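Local coordinates for protein probable arylamine n-acetyl transferase (Mycobacterium abscessus, PDB 4GUZ) that probably transfers the acetyl group of acetyl coenzyme A to arylamine substrates, as other members of the arylamine N-acetyltransferase family do, at residues 13-18 with 87-92; 53-58 with 275-280; 137-142 with 225-230. All blocks are in the same frame, centred on the assembly; numbering follows the deposited sequence.

Contact 1: 13-18 with 87-92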
loop_
_atom_site.group_PDB
_atom_site.type_symbol
_atom_site.label_atom_id
_atom_site.label_comp_id
_atom_site.label_asym_id
_atom_site.label_seq_id
_atom_site.Cartn_x
_atom_site.Cartn_y
_atom_site.Cartn_z
ATOM N N LEU A 13 -6.091 -18.117 3.680
ATOM C CA LEU A 13 -6.191 -16.992 4.595
ATOM C C LEU A 13 -6.918 -17.387 5.878
ATOM O O LEU A 13 -7.928 -18.103 5.835
ATOM C CB LEU A 13 -6.932 -15.819 3.914
ATOM C CG LEU A 13 -7.236 -14.582 4.786
ATOM C CD1 LEU A 13 -6.048 -13.638 4.836
ATOM C CD2 LEU A 13 -8.465 -13.880 4.303
ATOM N N GLN A 14 -6.425 -16.868 7.016
ATOM C CA GLN A 14 -7.075 -17.008 8.316
ATOM C C GLN A 14 -8.063 -15.842 8.388
ATOM O O GLN A 14 -7.724 -14.773 8.897
ATOM C CB GLN A 14 -6.027 -16.996 9.462
ATOM C CG GLN A 14 -5.132 -18.239 9.535
ATOM C CD GLN A 14 -5.900 -19.532 9.687
ATOM O OE1 GLN A 14 -6.753 -19.687 10.570
ATOM N NE2 GLN A 14 -5.623 -20.480 8.809
ATOM N N LEU A 15 -9.253 -16.026 7.783
ATOM C CA LEU A 15 -10.294 -15.009 7.627
ATOM C C LEU A 15 -10.697 -14.309 8.927
ATOM O O LEU A 15 -10.681 -13.078 8.935
ATOM C CB LEU A 15 -11.550 -15.585 6.936
ATOM C CG LEU A 15 -12.682 -14.590 6.601
ATOM C CD1 LEU A 15 -12.265 -13.614 5.500
ATOM C CD2 LEU A 15 -13.939 -15.325 6.180
ATOM N N ASP A 16 -11.043 -15.059 10.015
ATOM C CA ASP A 16 -11.478 -14.456 11.291
ATOM C C ASP A 16 -10.362 -13.665 11.945
ATOM O O ASP A 16 -10.614 -12.608 12.514
ATOM C CB ASP A 16 -11.986 -15.525 12.283
ATOM C CG ASP A 16 -13.256 -16.250 11.867
ATOM O OD1 ASP A 16 -14.108 -15.623 11.191
ATOM O OD2 ASP A 16 -13.421 -17.427 12.260
ATOM N N GLU A 17 -9.133 -14.189 11.874
ATOM C CA GLU A 17 -7.938 -13.565 12.442
ATOM C C GLU A 17 -7.641 -12.225 11.753
ATOM O O GLU A 17 -7.327 -11.241 12.424
ATOM C CB GLU A 17 -6.752 -14.509 12.295
ATOM C CG GLU A 17 -5.591 -14.149 13.197
ATOM C CD GLU A 17 -4.308 -14.910 12.936
ATOM O OE1 GLU A 17 -4.342 -15.981 12.284
ATOM O OE2 GLU A 17 -3.261 -14.434 13.422
ATOM N N TYR A 18 -7.749 -12.202 10.419
ATOM C CA TYR A 18 -7.511 -10.988 9.643
ATOM C C TYR A 18 -8.548 -9.932 10.011
ATOM O O TYR A 18 -8.174 -8.782 10.241
ATOM C CB TYR A 18 -7.521 -11.278 8.117
ATOM C CG TYR A 18 -7.548 -10.009 7.282
ATOM C CD1 TYR A 18 -6.367 -9.393 6.875
ATOM C CD2 TYR A 18 -8.752 -9.381 6.971
ATOM C CE1 TYR A 18 -6.385 -8.193 6.168
ATOM C CE2 TYR A 18 -8.780 -8.164 6.291
ATOM C CZ TYR A 18 -7.592 -7.594 5.862
ATOM O OH TYR A 18 -7.611 -6.410 5.176
ATOM N N GLY A 87 -6.429 -9.099 -1.569
ATOM C CA GLY A 87 -6.929 -9.927 -2.658
ATOM C C GLY A 87 -7.493 -11.229 -2.142
ATOM O O GLY A 87 -8.570 -11.658 -2.570
ATOM N N ALA A 88 -6.795 -11.832 -1.163
ATOM C CA ALA A 88 -7.231 -13.075 -0.517
ATOM C C ALA A 88 -8.527 -12.856 0.238
ATOM O O ALA A 88 -9.403 -13.711 0.163
ATOM C CB ALA A 88 -6.160 -13.590 0.426
ATOM N N VAL A 89 -8.663 -11.711 0.940
ATOM C CA VAL A 89 -9.882 -11.364 1.696
ATOM C C VAL A 89 -11.045 -11.172 0.727
ATOM O O VAL A 89 -12.108 -11.742 0.958
ATOM C CB VAL A 89 -9.729 -10.129 2.630
ATOM C CG1 VAL A 89 -10.983 -9.914 3.477
ATOM C CG2 VAL A 89 -8.520 -10.270 3.539
ATOM N N LEU A 90 -10.848 -10.374 -0.362
ATOM C CA LEU A 90 -11.907 -10.094 -1.341
ATOM C C LEU A 90 -12.448 -11.402 -1.943
ATOM O O LEU A 90 -13.670 -11.555 -2.093
ATOM C CB LEU A 90 -11.403 -9.148 -2.451
ATOM C CG LEU A 90 -11.074 -7.700 -2.034
ATOM C CD1 LEU A 90 -10.558 -6.885 -3.221
ATOM C CD2 LEU A 90 -12.255 -7.008 -1.346
ATOM N N GLN A 91 -11.542 -12.351 -2.214
ATOM C CA GLN A 91 -11.850 -13.676 -2.763
ATOM C C GLN A 91 -12.709 -14.493 -1.791
ATOM O O GLN A 91 -13.699 -15.096 -2.222
ATOM C CB GLN A 91 -10.539 -14.417 -3.079
ATOM C CG GLN A 91 -10.683 -15.840 -3.639
ATOM C CD GLN A 91 -11.352 -15.893 -4.988
ATOM O OE1 GLN A 91 -12.446 -16.448 -5.135
ATOM N NE2 GLN A 91 -10.714 -15.314 -6.001
ATOM N N ARG A 92 -12.335 -14.521 -0.491
ATOM C CA ARG A 92 -13.067 -15.281 0.527
ATOM C C ARG A 92 -14.453 -14.738 0.787
ATOM O O ARG A 92 -15.348 -15.510 1.117
ATOM C CB ARG A 92 -12.308 -15.296 1.857
ATOM C CG ARG A 92 -11.357 -16.446 1.971
ATOM C CD ARG A 92 -12.032 -17.816 2.094
ATOM N NE ARG A 92 -12.433 -18.119 3.467
ATOM C CZ ARG A 92 -11.592 -18.467 4.436
ATOM N NH1 ARG A 92 -10.285 -18.530 4.203
ATOM N NH2 ARG A 92 -12.046 -18.731 5.650
#
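In the helical part of this arylamine N-acetyltransferase, the start of helix 15-21 and the residues leading into it pack on the last turns of helix 79-92, L13, L15 and Y18 meeting A88, V89 and R92. V89 sits at the middle. Its CG2 lies over the face of the Y18 ring, 3.5 Å from the centroid and 14° off the ring normal, a CH-pi contact. The same methyl touches L13 CD2 at 3.7 Å, and L13 CB rests against A88 CB at 4.2 Å.

At the partly exposed margin the contact turns polar. The side chain of R92, bent at both chi2 and chi3, folds back so that NH1 donates to L13 O at 2.9 Å. The bond is far from straight (N-H...O 139°), and the oxygen is tilted out of the guanidinium plane. L15 CB lies over one face of that guanidinium, 3.4 Å from NH2. NH1 is also hydrogen-bonded to G10 O, and Y18 OH is hydrogen-bonded to H42 ND1 on helix 32-45.

Y18 is thus fixed at its ring face by a methyl and at its hydroxyl by a histidine, while R92 carries the polar margin by gripping two backbone carbonyls of the N-terminal chain.

Contact 2: 53-58 with 275-280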
loop_
_atom_site.group_PDB
_atom_site.type_symbol
_atom_site.label_atom_id
_atom_site.label_comp_id
_atom_site.label_asym_id
_atom_site.label_seq_id
_atom_site.Cartn_x
_atom_site.Cartn_y
_atom_site.Cartn_z
ATOM N N ALA A 53 13.245 -5.935 2.070
ATOM C CA ALA A 53 13.981 -5.607 0.840
ATOM C C ALA A 53 15.296 -4.932 1.166
ATOM O O ALA A 53 16.316 -5.221 0.524
ATOM C CB ALA A 53 13.143 -4.711 -0.071
ATOM N N VAL A 54 15.287 -4.051 2.185
ATOM C CA VAL A 54 16.494 -3.338 2.600
ATOM C C VAL A 54 17.503 -4.323 3.212
ATOM O O VAL A 54 18.690 -4.210 2.915
ATOM C CB VAL A 54 16.170 -2.164 3.561
ATOM C CG1 VAL A 54 17.432 -1.394 3.946
ATOM C CG2 VAL A 54 15.143 -1.219 2.932
ATOM N N LEU A 55 17.026 -5.296 4.017
ATOM C CA LEU A 55 17.874 -6.275 4.709
ATOM C C LEU A 55 18.210 -7.523 3.882
ATOM O O LEU A 55 19.270 -8.104 4.109
ATOM C CB LEU A 55 17.218 -6.737 6.033
ATOM C CG LEU A 55 16.955 -5.669 7.129
ATOM C CD1 LEU A 55 15.883 -6.137 8.103
ATOM C CD2 LEU A 55 18.205 -5.349 7.908
ATOM N N HIS A 56 17.304 -7.985 2.994
ATOM C CA HIS A 56 17.518 -9.246 2.277
ATOM C C HIS A 56 17.306 -9.206 0.742
ATOM O O HIS A 56 17.557 -10.234 0.102
ATOM C CB HIS A 56 16.609 -10.343 2.877
ATOM C CG HIS A 56 16.698 -10.473 4.371
ATOM N ND1 HIS A 56 17.899 -10.764 5.005
ATOM C CD2 HIS A 56 15.731 -10.333 5.309
ATOM C CE1 HIS A 56 17.627 -10.771 6.300
ATOM N NE2 HIS A 56 16.331 -10.530 6.532
ATOM N N LYS A 57 16.877 -8.054 0.149
ATOM C CA LYS A 57 16.629 -7.910 -1.301
ATOM C C LYS A 57 15.601 -8.969 -1.786
ATOM O O LYS A 57 15.608 -9.368 -2.960
ATOM C CB LYS A 57 17.948 -8.008 -2.119
ATOM C CG LYS A 57 19.046 -7.019 -1.702
ATOM C CD LYS A 57 18.878 -5.635 -2.342
ATOM C CE LYS A 57 19.560 -4.554 -1.533
ATOM N NZ LYS A 57 19.029 -4.486 -0.140
ATOM N N HIS A 58 14.703 -9.400 -0.864
ATOM C CA HIS A 58 13.695 -10.440 -1.082
ATOM C C HIS A 58 12.483 -10.251 -0.164
ATOM O O HIS A 58 12.632 -9.963 1.028
ATOM C CB HIS A 58 14.328 -11.832 -0.837
ATOM C CG HIS A 58 13.371 -12.980 -0.920
ATOM N ND1 HIS A 58 12.825 -13.553 0.224
ATOM C CD2 HIS A 58 12.882 -13.621 -2.008
ATOM C CE1 HIS A 58 12.023 -14.514 -0.207
ATOM N NE2 HIS A 58 12.025 -14.592 -1.543
ATOM N N THR A 275 20.411 -5.593 14.315
ATOM C CA THR A 275 21.853 -5.384 14.193
ATOM C C THR A 275 22.201 -5.020 12.744
ATOM O O THR A 275 22.928 -4.049 12.511
ATOM C CB THR A 275 22.608 -6.649 14.672
ATOM O OG1 THR A 275 22.213 -6.955 16.012
ATOM C CG2 THR A 275 24.127 -6.497 14.604
ATOM N N LEU A 276 21.655 -5.782 11.776
ATOM C CA LEU A 276 21.882 -5.554 10.347
ATOM C C LEU A 276 21.254 -4.227 9.892
ATOM O O LEU A 276 21.844 -3.543 9.052
ATOM C CB LEU A 276 21.334 -6.732 9.525
ATOM C CG LEU A 276 21.654 -6.771 8.020
ATOM C CD1 LEU A 276 23.156 -6.837 7.759
ATOM C CD2 LEU A 276 20.964 -7.950 7.354
ATOM N N LEU A 277 20.091 -3.841 10.452
ATOM C CA LEU A 277 19.454 -2.578 10.051
ATOM C C LEU A 277 20.312 -1.385 10.468
ATOM O O LEU A 277 20.549 -0.511 9.637
ATOM C CB LEU A 277 18.011 -2.442 10.574
ATOM C CG LEU A 277 17.261 -1.152 10.170
ATOM C CD1 LEU A 277 16.979 -1.089 8.683
ATOM C CD2 LEU A 277 15.987 -1.008 10.927
ATOM N N LEU A 278 20.837 -1.390 11.717
ATOM C CA LEU A 278 21.729 -0.357 12.259
ATOM C C LEU A 278 22.960 -0.153 11.352
ATOM O O LEU A 278 23.417 0.980 11.205
ATOM C CB LEU A 278 22.185 -0.724 13.693
ATOM C CG LEU A 278 21.151 -0.631 14.816
ATOM C CD1 LEU A 278 21.675 -1.248 16.107
ATOM C CD2 LEU A 278 20.781 0.792 15.100
ATOM N N GLU A 279 23.470 -1.248 10.733
ATOM C CA GLU A 279 24.603 -1.237 9.800
ATOM C C GLU A 279 24.206 -0.522 8.519
ATOM O O GLU A 279 24.976 0.310 8.036
ATOM C CB GLU A 279 25.110 -2.664 9.500
ATOM C CG GLU A 279 25.848 -3.312 10.663
ATOM C CD GLU A 279 26.376 -4.723 10.458
ATOM O OE1 GLU A 279 26.477 -5.176 9.294
ATOM O OE2 GLU A 279 26.713 -5.370 11.475
ATOM N N ARG A 280 22.988 -0.807 7.990
ATOM C CA ARG A 280 22.456 -0.121 6.799
ATOM C C ARG A 280 22.263 1.380 7.094
ATOM O O ARG A 280 22.574 2.220 6.249
ATOM C CB ARG A 280 21.117 -0.739 6.339
ATOM C CG ARG A 280 21.168 -2.211 5.934
ATOM C CD ARG A 280 21.676 -2.429 4.513
ATOM N NE ARG A 280 21.333 -3.762 4.008
ATOM C CZ ARG A 280 22.060 -4.860 4.204
ATOM N NH1 ARG A 280 23.187 -4.804 4.904
ATOM N NH2 ARG A 280 21.661 -6.022 3.707
#
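L55 and R280 carry a helix-helix packing in which the end of helix 51-56 meets the C-terminal helix 271-282, joining two parts of the chain more than two hundred residues apart. The tight part is apolar. L55 sends CD2 against the backbone of the opposite helix, 3.5 Å from L277 N, and the same methyl touches L276 CG at 3.7 Å and L277 CB at 3.9 Å. It is therefore seated between two successive leucines. Although the CB of L55 does not point straight at the other helix, chi1 of -62° and an extended chi2 carry the methyl across. L269 and, on helix 254-263, L258 and L261 extend this leucine cluster beyond the two segments.

The loose side lies at H56, which is exposed. Its ring approaches L276 obliquely, CE1 lying 4.5 Å from L276 CD2, and its NE2 makes a weak hydrogen bond to D273. K57, where the backbone leaves the helix with positive phi, is held within its own part of the chain and not across the contact: NZ turns back to donate to A53 O at 2.9 Å. That oxygen also receives the backbone N of K57, and NZ has a further acceptor in S217 O. R280 makes the polar link across the contact, its chain bending at chi2 to reach the V54 carbonyl. Near the C-terminal end of a helix, even a short one, such a carbonyl would probably favour a positively charged partner. R280 NE donates to V54 O at 2.9 Å along a nearly straight path (164°), the oxygen lying in the guanidinium plane.

Contact 3: 137-142 with 225-230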
loop_
_atom_site.group_PDB
_atom_site.type_symbol
_atom_site.label_atom_id
_atom_site.label_comp_id
_atom_site.label_asym_id
_atom_site.label_seq_id
_atom_site.Cartn_x
_atom_site.Cartn_y
_atom_site.Cartn_z
ATOM N N SER A 137 -2.147 5.573 1.893
ATOM C CA SER A 137 -3.248 5.091 1.105
ATOM C C SER A 137 -4.577 5.788 1.379
ATOM O O SER A 137 -4.864 6.169 2.517
ATOM C CB SER A 137 -3.447 3.600 1.395
ATOM O OG SER A 137 -2.792 2.807 0.424
ATOM N N PRO A 138 -5.451 5.860 0.350
ATOM C CA PRO A 138 -6.815 6.310 0.591
ATOM C C PRO A 138 -7.457 5.395 1.623
ATOM O O PRO A 138 -7.164 4.187 1.656
ATOM C CB PRO A 138 -7.473 6.150 -0.784
ATOM C CG PRO A 138 -6.350 6.268 -1.748
ATOM C CD PRO A 138 -5.280 5.479 -1.068
ATOM N N LEU A 139 -8.266 5.980 2.524
ATOM C CA LEU A 139 -8.900 5.210 3.593
ATOM C C LEU A 139 -10.189 4.598 3.110
ATOM O O LEU A 139 -10.797 3.825 3.836
ATOM C CB LEU A 139 -9.153 6.077 4.833
ATOM C CG LEU A 139 -7.916 6.679 5.517
ATOM C CD1 LEU A 139 -8.319 7.727 6.503
ATOM C CD2 LEU A 139 -7.115 5.633 6.252
ATOM N N ALA A 140 -10.614 4.931 1.884
ATOM C CA ALA A 140 -11.869 4.389 1.370
ATOM C C ALA A 140 -11.742 4.016 -0.103
ATOM O O ALA A 140 -10.940 4.651 -0.807
ATOM C CB ALA A 140 -12.978 5.418 1.556
ATOM N N PRO A 141 -12.534 3.031 -0.608
ATOM C CA PRO A 141 -12.523 2.762 -2.056
ATOM C C PRO A 141 -12.927 4.018 -2.811
ATOM O O PRO A 141 -13.662 4.847 -2.273
ATOM C CB PRO A 141 -13.569 1.650 -2.233
ATOM C CG PRO A 141 -13.831 1.132 -0.867
ATOM C CD PRO A 141 -13.571 2.218 0.083
ATOM N N ILE A 142 -12.435 4.181 -4.020
ATOM C CA ILE A 142 -12.722 5.369 -4.818
ATOM C C ILE A 142 -13.498 4.947 -6.046
ATOM O O ILE A 142 -13.035 4.076 -6.793
ATOM C CB ILE A 142 -11.391 6.118 -5.171
ATOM C CG1 ILE A 142 -10.728 6.727 -3.902
ATOM C CG2 ILE A 142 -11.612 7.192 -6.244
ATOM C CD1 ILE A 142 -9.296 7.294 -4.107
ATOM N N ILE A 225 -0.777 6.054 8.057
ATOM C CA ILE A 225 -1.748 7.121 7.806
ATOM C C ILE A 225 -2.931 6.950 8.772
ATOM O O ILE A 225 -3.253 5.837 9.204
ATOM C CB ILE A 225 -2.170 7.207 6.302
ATOM C CG1 ILE A 225 -2.907 8.536 5.969
ATOM C CG2 ILE A 225 -2.924 5.953 5.841
ATOM C CD1 ILE A 225 -3.059 8.931 4.451
ATOM N N SER A 226 -3.503 8.088 9.163
ATOM C CA SER A 226 -4.646 8.220 10.047
ATOM C C SER A 226 -5.634 9.177 9.380
ATOM O O SER A 226 -5.235 9.882 8.446
ATOM C CB SER A 226 -4.186 8.780 11.401
ATOM O OG SER A 226 -3.242 7.938 12.045
ATOM N N PRO A 227 -6.884 9.347 9.887
ATOM C CA PRO A 227 -7.790 10.328 9.262
ATOM C C PRO A 227 -7.256 11.779 9.271
ATOM O O PRO A 227 -7.557 12.540 8.345
ATOM C CB PRO A 227 -9.063 10.206 10.109
ATOM C CG PRO A 227 -9.027 8.805 10.640
ATOM C CD PRO A 227 -7.564 8.617 10.981
ATOM N N ASP A 228 -6.461 12.163 10.284
ATOM C CA ASP A 228 -5.997 13.545 10.370
ATOM C C ASP A 228 -4.487 13.641 10.653
ATOM O O ASP A 228 -4.007 14.650 11.196
ATOM C CB ASP A 228 -6.823 14.303 11.446
ATOM C CG ASP A 228 -6.685 15.821 11.435
ATOM O OD1 ASP A 228 -6.701 16.412 10.337
ATOM O OD2 ASP A 228 -6.539 16.413 12.533
ATOM N N HIS A 229 -3.720 12.633 10.179
ATOM C CA HIS A 229 -2.276 12.617 10.402
ATOM C C HIS A 229 -1.591 11.534 9.609
ATOM O O HIS A 229 -2.223 10.547 9.261
ATOM C CB HIS A 229 -1.981 12.373 11.895
ATOM C CG HIS A 229 -0.752 13.069 12.382
ATOM N ND1 HIS A 229 -0.726 14.441 12.570
ATOM C CD2 HIS A 229 0.457 12.557 12.707
ATOM C CE1 HIS A 229 0.495 14.721 12.997
ATOM N NE2 HIS A 229 1.242 13.617 13.094
ATOM N N ALA A 230 -0.268 11.686 9.402
ATOM C CA ALA A 230 0.573 10.671 8.766
ATOM C C ALA A 230 2.013 10.799 9.210
ATOM O O ALA A 230 2.449 11.874 9.617
ATOM C CB ALA A 230 0.498 10.779 7.250
#
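L139 and I225 bring a loop that leads from strand 126-130 to strand 142-143 up against the hairpin made by strands 221-226 and 229-234, so that elements of two antiparallel sheets meet here. The two side chains point toward each other's segments and divide the work between their methyls. L139 has CG beside its backbone N (chi1 -62°), with its two methyls forked over the hairpin. CD1 reaches the start of the turn, 3.8 Å from P227 CA and 4.3 Å from P227 CG, and CD2 meets I225 CG2 at 4.2 Å.

I225 approaches from the strand with both of its branches directed at the loop backbone. CG1 anti to the backbone N (chi1 -166°) and an extended chi2 bring CD1 within 3.8 Å of S137 O, while CG2 is 3.9 Å from the same oxygen. One isoleucine thus meets a peptide carbonyl with two methyls and a leucine with one of them. V43 of helix 32-45 touches both L139 and I225, and W155 packs on I225.

The hairpin presents P227 through a type I beta turn from S226 to H229, at whose base S226 N donates to H229 O at 2.8 Å, pairing the two strands. On the loop side, S137 OG is held by F134 N and D131 O, and L139 N by D152. The side chain of S137 touches residues of the Cys-His-Asp pattern formed by C79, H116 and D131, consistent with the catalytic triad of this family.

Between these two segments the join beside the probable triad is therefore by methyl packing, while hydrogen bonds from S226 O to W155 NE1 and between the backbones of P227 and S154 supply the hairpin's directed links.

In the fold
The three contacts illustrate how one chain closes on itself at several sequence separations. Contact 1 joins helices 15-21 and 79-92, contact 2 joins helix 51-56 to the C-terminal helix 271-282, and contact 3 sets the loop 137-142 against the hairpin 221-226/229-234 of the five-stranded sheet. Contacts 1 and 2 interleave along the sequence; contact 1 closes before contact 3 opens, and contact 3 is nested within the loop that contact 2 closes. Centres lie about 21 Å (1 and 3), 28 Å (2 and 3) and 30 Å (1 and 2) apart. Contacts 1 and 2 thus pair helices, whereas contact 3 joins sheet elements beside the probable triad. Helix 32-45 bridges them, with H42 at contact 1 and V43 at contact 3.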